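Local structure of regulatory protein RecX (Lactobacillus reuteri, 3D5L) at residues A4-K8 against I20-K25; K15-N19 against P29-L35; T56-Q60 against F94-I98; A114-V118 against I132-L136. The protein modulates the activity of the recombinase RecA, and so probably takes part in regulating recombination and DNA repair. All coordinates share one frame; numbering follows the deposited sequence.

Contact 1. Residues A4-K8 against I20-K25; sequences AKISK and IYLDGK
Ile6 and Leu22 face each other as a non-hydrogen-bonded pair of two antiparallel strands, and one step on the register slips, because Ser7 and Lys8 both lie opposite Tyr21 in a classic beta bulge. Ser7 N donates to Tyr21 O at 2.7 Å, and Tyr21 N returns a bond to Lys8 O. Where strand 17-22 ends, Asp23 N bonds to Lys5 O at 2.8 Å; here Leu22 to Lys25 form the type I' turn that leads into strand 25-31, and a beta carbon at Gly24 would press against the preceding carbonyl. Ser7 reaches this turn with its hydroxyl: chi1 of 74° sets OG between its own N and C, where it accepts the N-H of Gly24 at 2.8 Å.

On the face shared by Ile6 and Leu22, Ile6 CG1 packs against Leu22 CD2 (3.5 Å) and against CG2 of Ile20, while Ala4 CB meets Leu22 CD1. A serine in place of Ile6 would probably deprive Leu22 and Ile20 of their common apolar neighbour and open a gap between them.

Lys8 and Tyr21 run alongside each other on the opposite face. Lys8 CG, anti to the backbone N (chi1 -175°), lays CD over the ring face, and the bend at chi3 brings NZ over the same face, 4.6 Å from the centroid and 13° from the normal, a cation-pi contact. The strand pair therefore sets an apolar face against an exposed one, where a long aliphatic chain with a charged end can lie over a tyrosine.

Contact 2. Residues K15-N19 against P29-L35; sequences KGRYN and PVAESVL. With SO4 (sulfate ion), chain C.
Arg17 folds back over the neighbouring strand, one face of its guanidinium group lying over the backbone at Val30 and Ala31. Bends at chi2 (-94°) and chi3 (-52°) bring the group onto that strand, NH1 coming to 3.3 Å from Ala31 CB. A small alanine suits a place where a planar cation lies so close. The edge formed by NE and NH2 meets a sulfate ion, probably from the crystallisation liquor: its O1 lies in the guanidinium plane and accepts from both NE (3.1 Å) and NH2 (3.0 Å). Pro29 CB borders the same oxygen.

Tyr18 points to the other face of the sheet. The edge of its ring at CE2 meets Glu32 CG at 3.9 Å, and Leu35 CD1 approaches CD2 of the ring, so aliphatic groups from the first turn of helix 32-37 border the aromatic.

Behind these side chains, Tyr18 and Val30 exchange two backbone bonds of 3.1 Å each. Gly16, with a backbone conformation awkward for other residues, turns its O to accept Glu32 N at 2.8 Å. Farther out, Asp58 of helix 48-71 pairs with Arg17 NH1 and also accepts Ala31 N, and Gln12 joins Arg17 in binding the sulfate. This is an antiparallel beta hairpin whose second strand passes directly into a helix, Ala31 occupying the N-cap position at the junction.

Contact 3. Residues T56-Q60 against F94-I98; sequences TADQQ and FVEPI
Thr56 O, which accepts the backbone N-H of Gln60 at 3.1 Å within its own helix, also lies 3.7 Å from CZ of Phe94, which reaches over from helix 92-104. The ring approaches the backbone of helix 48-71 with its far end, where Thr56 CG2 sits in the ring plane, 3.8 Å from CZ. A branched threonine suits this place: its methyl is turned to the aromatic while its hydroxyl bonds back to Ala52 O.

Gln60 supplies most of the remaining surface. Its CB stands over the centre of the Phe94 ring, 4.0 Å from the centroid and only 2° from the normal, a CH-pi contact. With CG anti to the backbone N (chi1 -172°), the chain runs outward across the face toward the other helix. Its amide plane is inclined to the ring, with OE1 3.2 Å from Phe94 CD1 and NE2 beside Pro97 CB. The methylenes of glutamine thus serve as apolar surface beneath a polar end. Ile98 CG1 packs against Gln60 CG at 4.1 Å, and Gln59 NE2 comes to the ring edge.

The two short helical segments cross at -61°, their axes 11.7 Å apart, and large side chains span that distance. Through this side helix 48-71 meets residues 94-98, which lie in the first RecX three-helix region, while Ala57 and Asp58 turn to Val34 of helix 32-37, beside the hairpin of strands 17-22 and 25-31.

Contact 4. Residues A114-V118 against I132-L136; sequences AASYV and IRQHL
Tyr117 and Leu136 meet at the centre of this helix pair, their side chains running antiparallel alongside one another, with Leu136 CD2 3.8 Å from CD2 of the ring. On the tightly packed side, Val118 CG2 and Ile132 CG2 touch at 3.8 Å, and Ile132 CG2 also lies at the edge of the tyrosine ring, 4.1 Å from Tyr117 CE2. Ala114 CB rests near Leu136 CD1, its small size suiting this close pairing. Ile146 and Ala149 of helix 143-149 extend this buried apolar layer.

The more open side belongs to partly exposed Tyr117 and His135. Tyr117 has CG anti to its own N (chi1 179°), which sends the ring across to the other helix, where OH lies over a face of the imidazole, 3.0 Å from His135 CD2. The ring planes are within 3° of parallel, but the centroids are 4.8 Å apart and offset, giving little overlap. An alanine at Tyr117 is likely to open a gap beside Leu136 and Ile132 and leave the imidazole face without the hydroxyl now lying over it.

The chemistry is graded: aliphatic groups seal the interior of the second RecX three-helix region, and tyrosine links them to the more exposed, polar side.

Overall arrangement
The contacts follow the chain along an elongated molecule. Contacts 1 and 2 share strand 17-22 in one antiparallel sheet; their segments alternate in sequence, their centres lie 15 Å apart, and Ile20 packs on Val30 between them. Contact 2 joins contact 3 through Asp58 of helix 48-71, whose carboxylate forms a salt bridge to Arg17 and accepts the N-H of Ala31, tying the sheet to the helical part. Contact 4 stands apart, its centre 30 Å from that of contact 3 and 53 Å from that of contact 1; helix 92-104 of contact 3 is followed directly by helix 110-124 of contact 4. An N-terminal sheet thus leads into successive three-helix regions, consistent with a modular RecX build.

Contact 1. Residues A4-K8 against I20-K25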
loop_
_atom_site.group_PDB
_atom_site.type_symbol
_atom_site.label_atom_id
_atom_site.label_comp_id
_atom_site.label_asym_id
_atom_site.label_seq_id
_atom_site.Cartn_x
_atom_site.Cartn_y
_atom_site.Cartn_z
ATOM N N ALA A 4 26.214 -32.284 -10.399
ATOM C CA ALA A 4 25.112 -32.982 -9.746
ATOM C C ALA A 4 23.954 -33.099 -10.738
ATOM O O ALA A 4 23.807 -32.257 -11.617
ATOM C CB ALA A 4 24.667 -32.220 -8.506
ATOM N N LYS A 5 23.142 -34.143 -10.593
ATOM C CA LYS A 5 22.005 -34.359 -11.483
ATOM C C LYS A 5 20.742 -34.630 -10.665
ATOM O O LYS A 5 20.763 -35.407 -9.713
ATOM C CB LYS A 5 22.289 -35.544 -12.411
ATOM C CG LYS A 5 21.781 -35.381 -13.841
ATOM C CD LYS A 5 22.289 -36.528 -14.723
ATOM C CE LYS A 5 22.078 -36.270 -16.220
ATOM N NZ LYS A 5 20.679 -36.490 -16.706
ATOM N N ILE A 6 19.644 -33.986 -11.040
ATOM C CA ILE A 6 18.376 -34.158 -10.336
ATOM C C ILE A 6 17.771 -35.541 -10.577
ATOM O O ILE A 6 17.392 -35.873 -11.704
ATOM C CB ILE A 6 17.367 -33.076 -10.770
ATOM C CG1 ILE A 6 17.899 -31.697 -10.369
ATOM C CG2 ILE A 6 16.011 -33.339 -10.137
ATOM C CD1 ILE A 6 17.053 -30.539 -10.858
ATOM N N SER A 7 17.670 -36.334 -9.512
ATOM C CA SER A 7 17.119 -37.686 -9.610
ATOM C C SER A 7 15.620 -37.749 -9.314
ATOM O O SER A 7 14.965 -38.753 -9.594
ATOM C CB SER A 7 17.853 -38.632 -8.652
ATOM O OG SER A 7 17.476 -38.406 -7.300
ATOM N N LYS A 8 15.073 -36.685 -8.743
ATOM C CA LYS A 8 13.657 -36.673 -8.426
ATOM C C LYS A 8 13.188 -35.287 -8.002
ATOM O O LYS A 8 13.957 -34.478 -7.493
ATOM C CB LYS A 8 13.366 -37.673 -7.300
ATOM C CG LYS A 8 11.896 -37.819 -6.963
ATOM C CD LYS A 8 11.698 -38.255 -5.518
ATOM C CE LYS A 8 12.152 -39.683 -5.259
ATOM N NZ LYS A 8 11.925 -40.087 -3.825
ATOM N N ILE A 20 13.802 -31.071 -4.177
ATOM C CA ILE A 20 14.707 -31.530 -5.229
ATOM C C ILE A 20 15.772 -32.483 -4.698
ATOM O O ILE A 20 16.458 -32.193 -3.718
ATOM C CB ILE A 20 15.405 -30.340 -5.933
ATOM C CG1 ILE A 20 14.418 -29.626 -6.861
ATOM C CG2 ILE A 20 16.582 -30.830 -6.763
ATOM C CD1 ILE A 20 13.201 -29.086 -6.170
ATOM N N TYR A 21 15.893 -33.630 -5.358
ATOM C CA TYR A 21 16.864 -34.654 -4.994
ATOM C C TYR A 21 17.964 -34.723 -6.041
ATOM O O TYR A 21 17.692 -34.859 -7.232
ATOM C CB TYR A 21 16.186 -36.022 -4.903
ATOM C CG TYR A 21 15.178 -36.144 -3.788
ATOM C CD1 TYR A 21 15.447 -36.910 -2.655
ATOM C CD2 TYR A 21 13.955 -35.480 -3.857
ATOM C CE1 TYR A 21 14.514 -37.013 -1.612
ATOM C CE2 TYR A 21 13.023 -35.571 -2.831
ATOM C CZ TYR A 21 13.308 -36.335 -1.715
ATOM O OH TYR A 21 12.382 -36.396 -0.695
ATOM N N LEU A 22 19.207 -34.631 -5.591
ATOM C CA LEU A 22 20.338 -34.708 -6.499
ATOM C C LEU A 22 21.037 -36.043 -6.302
ATOM O O LEU A 22 21.476 -36.371 -5.195
ATOM C CB LEU A 22 21.313 -33.556 -6.243
ATOM C CG LEU A 22 20.768 -32.178 -6.625
ATOM C CD1 LEU A 22 21.711 -31.083 -6.154
ATOM C CD2 LEU A 22 20.579 -32.120 -8.127
ATOM N N ASP A 23 21.105 -36.832 -7.370
ATOM C CA ASP A 23 21.769 -38.132 -7.316
ATOM C C ASP A 23 21.207 -39.031 -6.220
ATOM O O ASP A 23 21.961 -39.650 -5.461
ATOM C CB ASP A 23 23.271 -37.926 -7.108
ATOM C CG ASP A 23 23.891 -37.063 -8.193
ATOM O OD1 ASP A 23 23.942 -37.512 -9.364
ATOM O OD2 ASP A 23 24.326 -35.933 -7.873
ATOM N N GLY A 24 19.877 -39.091 -6.141
ATOM C CA GLY A 24 19.214 -39.928 -5.155
ATOM C C GLY A 24 19.075 -39.379 -3.746
ATOM O O GLY A 24 18.548 -40.078 -2.877
ATOM N N LYS A 25 19.522 -38.147 -3.504
ATOM C CA LYS A 25 19.438 -37.559 -2.161
ATOM C C LYS A 25 18.821 -36.156 -2.130
ATOM O O LYS A 25 19.082 -35.330 -3.010
ATOM C CB LYS A 25 20.831 -37.479 -1.531
ATOM C CG LYS A 25 21.680 -38.730 -1.687
ATOM C CD LYS A 25 23.096 -38.476 -1.184
ATOM C CE LYS A 25 24.019 -39.667 -1.432
ATOM N NZ LYS A 25 25.415 -39.363 -0.993
#

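Contact 2. Residues K15-N19 against P29-L35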
loop_
_atom_site.group_PDB
_atom_site.type_symbol
_atom_site.label_atom_id
_atom_site.label_comp_id
_atom_site.label_asym_id
_atom_site.label_seq_id
_atom_site.Cartn_x
_atom_site.Cartn_y
_atom_site.Cartn_z
ATOM N N LYS A 15 0.830 -27.126 -1.760
ATOM C CA LYS A 15 1.156 -26.712 -3.122
ATOM C C LYS A 15 2.028 -25.457 -3.249
ATOM O O LYS A 15 2.000 -24.561 -2.394
ATOM C CB LYS A 15 -0.134 -26.487 -3.919
ATOM C CG LYS A 15 -1.014 -25.358 -3.388
ATOM C CD LYS A 15 -2.420 -25.428 -3.974
ATOM C CE LYS A 15 -3.285 -24.251 -3.525
ATOM N NZ LYS A 15 -2.708 -22.967 -4.013
ATOM N N GLY A 16 2.800 -25.410 -4.333
ATOM C CA GLY A 16 3.637 -24.258 -4.603
ATOM C C GLY A 16 5.128 -24.437 -4.426
ATOM O O GLY A 16 5.916 -23.656 -4.973
ATOM N N ARG A 17 5.518 -25.453 -3.663
ATOM C CA ARG A 17 6.929 -25.708 -3.395
ATOM C C ARG A 17 7.272 -27.148 -3.738
ATOM O O ARG A 17 6.406 -28.026 -3.676
ATOM C CB ARG A 17 7.229 -25.475 -1.918
ATOM C CG ARG A 17 6.594 -24.239 -1.309
ATOM C CD ARG A 17 7.529 -23.082 -1.345
ATOM N NE ARG A 17 8.829 -23.414 -0.767
ATOM C CZ ARG A 17 9.928 -22.710 -1.009
ATOM N NH1 ARG A 17 9.857 -21.649 -1.806
ATOM N NH2 ARG A 17 11.091 -23.076 -0.488
ATOM N N TYR A 18 8.545 -27.390 -4.071
ATOM C CA TYR A 18 9.012 -28.727 -4.435
ATOM C C TYR A 18 10.314 -29.113 -3.758
ATOM O O TYR A 18 11.138 -28.257 -3.438
ATOM C CB TYR A 18 9.215 -28.816 -5.943
ATOM C CG TYR A 18 7.961 -28.546 -6.735
ATOM C CD1 TYR A 18 7.109 -29.592 -7.113
ATOM C CD2 TYR A 18 7.599 -27.237 -7.072
ATOM C CE1 TYR A 18 5.931 -29.339 -7.811
ATOM C CE2 TYR A 18 6.425 -26.974 -7.764
ATOM C CZ TYR A 18 5.592 -28.026 -8.134
ATOM O OH TYR A 18 4.439 -27.761 -8.851
ATOM N N ASN A 19 10.488 -30.411 -3.545
ATOM C CA ASN A 19 11.708 -30.932 -2.953
ATOM C C ASN A 19 12.542 -31.496 -4.096
ATOM O O ASN A 19 12.045 -32.293 -4.894
ATOM C CB ASN A 19 11.402 -32.042 -1.936
ATOM C CG ASN A 19 10.644 -31.534 -0.726
ATOM O OD1 ASN A 19 10.949 -30.468 -0.195
ATOM N ND2 ASN A 19 9.658 -32.305 -0.272
ATOM N N PRO A 29 14.823 -27.052 -1.571
ATOM C CA PRO A 29 13.464 -26.788 -2.029
ATOM C C PRO A 29 13.450 -25.548 -2.914
ATOM O O PRO A 29 14.323 -24.681 -2.807
ATOM C CB PRO A 29 12.743 -26.546 -0.732
ATOM C CG PRO A 29 13.732 -25.632 -0.045
ATOM C CD PRO A 29 15.102 -26.264 -0.358
ATOM N N VAL A 30 12.462 -25.465 -3.790
ATOM C CA VAL A 30 12.353 -24.318 -4.665
ATOM C C VAL A 30 10.893 -23.975 -4.850
ATOM O O VAL A 30 10.058 -24.866 -4.959
ATOM C CB VAL A 30 12.985 -24.596 -6.052
ATOM C CG1 VAL A 30 14.500 -24.584 -5.944
ATOM C CG2 VAL A 30 12.522 -25.948 -6.577
ATOM N N ALA A 31 10.586 -22.684 -4.848
ATOM C CA ALA A 31 9.227 -22.229 -5.073
ATOM C C ALA A 31 8.970 -22.619 -6.526
ATOM O O ALA A 31 9.914 -22.870 -7.280
ATOM C CB ALA A 31 9.132 -20.692 -4.905
ATOM N N GLU A 32 7.708 -22.669 -6.925
ATOM C CA GLU A 32 7.397 -23.024 -8.295
ATOM C C GLU A 32 8.063 -22.068 -9.294
ATOM O O GLU A 32 8.680 -22.518 -10.252
ATOM C CB GLU A 32 5.883 -23.023 -8.507
ATOM C CG GLU A 32 5.452 -23.755 -9.758
ATOM C CD GLU A 32 3.954 -23.698 -9.971
ATOM O OE1 GLU A 32 3.207 -23.944 -8.998
ATOM O OE2 GLU A 32 3.527 -23.416 -11.114
ATOM N N SER A 33 7.944 -20.756 -9.065
ATOM C CA SER A 33 8.524 -19.750 -9.967
ATOM C C SER A 33 10.030 -19.900 -10.167
ATOM O O SER A 33 10.561 -19.531 -11.216
ATOM C CB SER A 33 8.224 -18.321 -9.468
ATOM O OG SER A 33 9.119 -17.903 -8.440
ATOM N N VAL A 34 10.720 -20.421 -9.157
ATOM C CA VAL A 34 12.165 -20.621 -9.253
ATOM C C VAL A 34 12.441 -21.890 -10.051
ATOM O O VAL A 34 13.414 -21.977 -10.806
ATOM C CB VAL A 34 12.802 -20.766 -7.864
ATOM C CG1 VAL A 34 14.278 -21.100 -7.999
ATOM C CG2 VAL A 34 12.609 -19.479 -7.081
ATOM N N LEU A 35 11.575 -22.878 -9.869
ATOM C CA LEU A 35 11.705 -24.139 -10.580
ATOM C C LEU A 35 11.559 -23.854 -12.069
ATOM O O LEU A 35 12.260 -24.441 -12.894
ATOM C CB LEU A 35 10.622 -25.106 -10.119
ATOM C CG LEU A 35 10.588 -26.447 -10.841
ATOM C CD1 LEU A 35 10.585 -27.567 -9.814
ATOM C CD2 LEU A 35 9.354 -26.515 -11.743
HETATM S S SO4 C . 10.866 -24.898 2.590
HETATM O O1 SO4 C . 10.235 -25.299 1.319
HETATM O O2 SO4 C . 11.651 -26.040 3.092
HETATM O O3 SO4 C . 9.841 -24.526 3.578
HETATM O O4 SO4 C . 11.732 -23.722 2.358
#

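Contact 3. Residues T56-Q60 against F94-I98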
loop_
_atom_site.group_PDB
_atom_site.type_symbol
_atom_site.label_atom_id
_atom_site.label_comp_id
_atom_site.label_asym_id
_atom_site.label_seq_id
_atom_site.Cartn_x
_atom_site.Cartn_y
_atom_site.Cartn_z
ATOM N N THR A 56 19.195 -17.700 -3.984
ATOM C CA THR A 56 18.886 -16.270 -3.917
ATOM C C THR A 56 17.523 -15.980 -4.541
ATOM O O THR A 56 16.748 -15.174 -4.021
ATOM C CB THR A 56 19.942 -15.410 -4.664
ATOM O OG1 THR A 56 21.260 -15.742 -4.201
ATOM C CG2 THR A 56 19.685 -13.929 -4.412
ATOM N N ALA A 57 17.240 -16.628 -5.665
ATOM C CA ALA A 57 15.966 -16.437 -6.344
ATOM C C ALA A 57 14.833 -16.955 -5.461
ATOM O O ALA A 57 13.791 -16.314 -5.354
ATOM C CB ALA A 57 15.966 -17.161 -7.681
ATOM N N ASP A 58 15.041 -18.106 -4.821
ATOM C CA ASP A 58 14.025 -18.683 -3.938
ATOM C C ASP A 58 13.817 -17.788 -2.711
ATOM O O ASP A 58 12.717 -17.734 -2.165
ATOM C CB ASP A 58 14.431 -20.093 -3.481
ATOM C CG ASP A 58 13.343 -20.780 -2.650
ATOM O OD1 ASP A 58 12.209 -20.943 -3.161
ATOM O OD2 ASP A 58 13.613 -21.155 -1.484
ATOM N N GLN A 59 14.861 -17.075 -2.286
ATOM C CA GLN A 59 14.722 -16.184 -1.136
ATOM C C GLN A 59 13.811 -15.038 -1.546
ATOM O O GLN A 59 13.039 -14.530 -0.736
ATOM C CB GLN A 59 16.069 -15.593 -0.712
ATOM C CG GLN A 59 17.171 -16.606 -0.399
ATOM C CD GLN A 59 18.532 -15.933 -0.197
ATOM O OE1 GLN A 59 19.573 -16.600 -0.185
ATOM N NE2 GLN A 59 18.526 -14.607 -0.041
ATOM N N GLN A 60 13.913 -14.623 -2.806
ATOM C CA GLN A 60 13.092 -13.525 -3.300
ATOM C C GLN A 60 11.665 -14.010 -3.511
ATOM O O GLN A 60 10.722 -13.335 -3.119
ATOM C CB GLN A 60 13.653 -12.963 -4.611
ATOM C CG GLN A 60 12.939 -11.688 -5.073
ATOM C CD GLN A 60 13.539 -11.087 -6.335
ATOM O OE1 GLN A 60 14.745 -10.836 -6.409
ATOM N NE2 GLN A 60 12.696 -10.850 -7.332
ATOM N N PHE A 94 15.923 -6.773 -3.422
ATOM C CA PHE A 94 14.671 -7.457 -3.770
ATOM C C PHE A 94 13.461 -6.526 -3.788
ATOM O O PHE A 94 12.455 -6.830 -4.432
ATOM C CB PHE A 94 14.330 -8.592 -2.784
ATOM C CG PHE A 94 15.353 -9.682 -2.705
ATOM C CD1 PHE A 94 16.283 -9.869 -3.718
ATOM C CD2 PHE A 94 15.353 -10.560 -1.629
ATOM C CE1 PHE A 94 17.191 -10.907 -3.662
ATOM C CE2 PHE A 94 16.263 -11.607 -1.566
ATOM C CZ PHE A 94 17.182 -11.780 -2.585
ATOM N N VAL A 95 13.556 -5.415 -3.064
ATOM C CA VAL A 95 12.457 -4.462 -2.960
ATOM C C VAL A 95 11.863 -4.030 -4.298
ATOM O O VAL A 95 10.706 -4.337 -4.603
ATOM C CB VAL A 95 12.887 -3.182 -2.189
ATOM C CG1 VAL A 95 11.709 -2.221 -2.083
ATOM C CG2 VAL A 95 13.400 -3.549 -0.809
ATOM N N GLU A 96 12.656 -3.309 -5.082
ATOM C CA GLU A 96 12.212 -2.805 -6.375
ATOM C C GLU A 96 11.689 -3.904 -7.312
ATOM O O GLU A 96 10.677 -3.702 -7.975
ATOM C CB GLU A 96 13.351 -2.013 -7.044
ATOM C CG GLU A 96 12.897 -1.053 -8.148
ATOM C CD GLU A 96 11.813 -0.068 -7.689
ATOM O OE1 GLU A 96 12.025 0.649 -6.676
ATOM O OE2 GLU A 96 10.746 -0.015 -8.349
ATOM N N PRO A 97 12.377 -5.068 -7.393
ATOM C CA PRO A 97 11.902 -6.147 -8.272
ATOM C C PRO A 97 10.525 -6.668 -7.842
ATOM O O PRO A 97 9.654 -6.895 -8.675
ATOM C CB PRO A 97 12.993 -7.219 -8.138
ATOM C CG PRO A 97 14.221 -6.407 -7.887
ATOM C CD PRO A 97 13.725 -5.376 -6.887
ATOM N N ILE A 98 10.336 -6.855 -6.539
ATOM C CA ILE A 98 9.059 -7.334 -6.006
ATOM C C ILE A 98 7.961 -6.291 -6.214
ATOM O O ILE A 98 6.847 -6.638 -6.589
ATOM C CB ILE A 98 9.201 -7.704 -4.490
ATOM C CG1 ILE A 98 9.950 -9.035 -4.366
ATOM C CG2 ILE A 98 7.832 -7.778 -3.799
ATOM C CD1 ILE A 98 10.197 -9.482 -2.948
#

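Contact 4. Residues A114-V118 against I132-L136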
loop_
_atom_site.group_PDB
_atom_site.type_symbol
_atom_site.label_atom_id
_atom_site.label_comp_id
_atom_site.label_asym_id
_atom_site.label_seq_id
_atom_site.Cartn_x
_atom_site.Cartn_y
_atom_site.Cartn_z
ATOM N N ALA A 114 -5.868 5.887 -3.275
ATOM C CA ALA A 114 -6.156 7.272 -2.909
ATOM C C ALA A 114 -7.637 7.604 -3.069
ATOM O O ALA A 114 -8.230 8.280 -2.215
ATOM C CB ALA A 114 -5.304 8.242 -3.745
ATOM N N ALA A 115 -8.228 7.125 -4.160
ATOM C CA ALA A 115 -9.638 7.370 -4.426
ATOM C C ALA A 115 -10.501 6.729 -3.337
ATOM O O ALA A 115 -11.454 7.346 -2.852
ATOM C CB ALA A 115 -10.027 6.814 -5.805
ATOM N N SER A 116 -10.175 5.495 -2.965
ATOM C CA SER A 116 -10.924 4.779 -1.936
ATOM C C SER A 116 -10.766 5.469 -0.595
ATOM O O SER A 116 -11.691 5.502 0.214
ATOM C CB SER A 116 -10.422 3.337 -1.804
ATOM O OG SER A 116 -10.687 2.593 -2.983
ATOM N N TYR A 117 -9.572 6.002 -0.361
ATOM C CA TYR A 117 -9.299 6.695 0.884
ATOM C C TYR A 117 -10.173 7.930 0.991
ATOM O O TYR A 117 -10.798 8.170 2.023
ATOM C CB TYR A 117 -7.833 7.109 0.957
ATOM C CG TYR A 117 -7.495 7.861 2.221
ATOM C CD1 TYR A 117 -7.231 7.180 3.410
ATOM C CD2 TYR A 117 -7.448 9.254 2.234
ATOM C CE1 TYR A 117 -6.924 7.862 4.576
ATOM C CE2 TYR A 117 -7.146 9.953 3.402
ATOM C CZ TYR A 117 -6.883 9.247 4.569
ATOM O OH TYR A 117 -6.568 9.925 5.725
ATOM N N VAL A 118 -10.218 8.716 -0.077
ATOM C CA VAL A 118 -11.018 9.936 -0.068
ATOM C C VAL A 118 -12.487 9.598 0.151
ATOM O O VAL A 118 -13.141 10.196 1.006
ATOM C CB VAL A 118 -10.834 10.742 -1.375
ATOM C CG1 VAL A 118 -11.834 11.882 -1.438
ATOM C CG2 VAL A 118 -9.414 11.310 -1.423
ATOM N N ILE A 132 -6.383 16.057 3.595
ATOM C CA ILE A 132 -6.448 14.805 2.849
ATOM C C ILE A 132 -5.188 14.738 1.996
ATOM O O ILE A 132 -4.498 13.722 1.972
ATOM C CB ILE A 132 -7.667 14.752 1.897
ATOM C CG1 ILE A 132 -8.965 14.997 2.663
ATOM C CG2 ILE A 132 -7.732 13.388 1.229
ATOM C CD1 ILE A 132 -9.468 13.792 3.409
ATOM N N ARG A 133 -4.893 15.842 1.313
ATOM C CA ARG A 133 -3.721 15.959 0.447
ATOM C C ARG A 133 -2.435 15.710 1.233
ATOM O O ARG A 133 -1.517 15.035 0.766
ATOM C CB ARG A 133 -3.667 17.356 -0.190
ATOM C CG ARG A 133 -2.601 17.517 -1.284
ATOM C CD ARG A 133 -2.552 18.951 -1.838
ATOM N NE ARG A 133 -3.843 19.402 -2.341
ATOM C CZ ARG A 133 -4.515 20.443 -1.846
ATOM N NH1 ARG A 133 -4.004 21.142 -0.832
ATOM N NH2 ARG A 133 -5.701 20.783 -2.355
ATOM N N GLN A 134 -2.376 16.269 2.430
ATOM C CA GLN A 134 -1.220 16.106 3.286
ATOM C C GLN A 134 -1.068 14.651 3.714
ATOM O O GLN A 134 0.040 14.130 3.765
ATOM C CB GLN A 134 -1.361 17.006 4.514
ATOM C CG GLN A 134 -0.246 16.847 5.528
ATOM C CD GLN A 134 -0.322 17.877 6.642
ATOM O OE1 GLN A 134 -1.331 17.977 7.350
ATOM N NE2 GLN A 134 0.755 18.643 6.810
ATOM N N HIS A 135 -2.181 13.990 4.016
ATOM C CA HIS A 135 -2.130 12.595 4.443
ATOM C C HIS A 135 -1.696 11.656 3.316
ATOM O O HIS A 135 -0.939 10.717 3.545
ATOM C CB HIS A 135 -3.492 12.149 4.963
ATOM C CG HIS A 135 -3.484 10.786 5.578
ATOM N ND1 HIS A 135 -3.229 10.575 6.915
ATOM C CD2 HIS A 135 -3.656 9.557 5.028
ATOM C CE1 HIS A 135 -3.246 9.277 7.165
ATOM N NE2 HIS A 135 -3.502 8.638 6.037
ATOM N N LEU A 136 -2.180 11.902 2.104
ATOM C CA LEU A 136 -1.818 11.058 0.972
ATOM C C LEU A 136 -0.379 11.290 0.518
ATOM O O LEU A 136 0.259 10.377 -0.003
ATOM C CB LEU A 136 -2.807 11.271 -0.182
ATOM C CG LEU A 136 -4.208 10.731 0.161
ATOM C CD1 LEU A 136 -5.227 11.187 -0.880
ATOM C CD2 LEU A 136 -4.161 9.199 0.263
#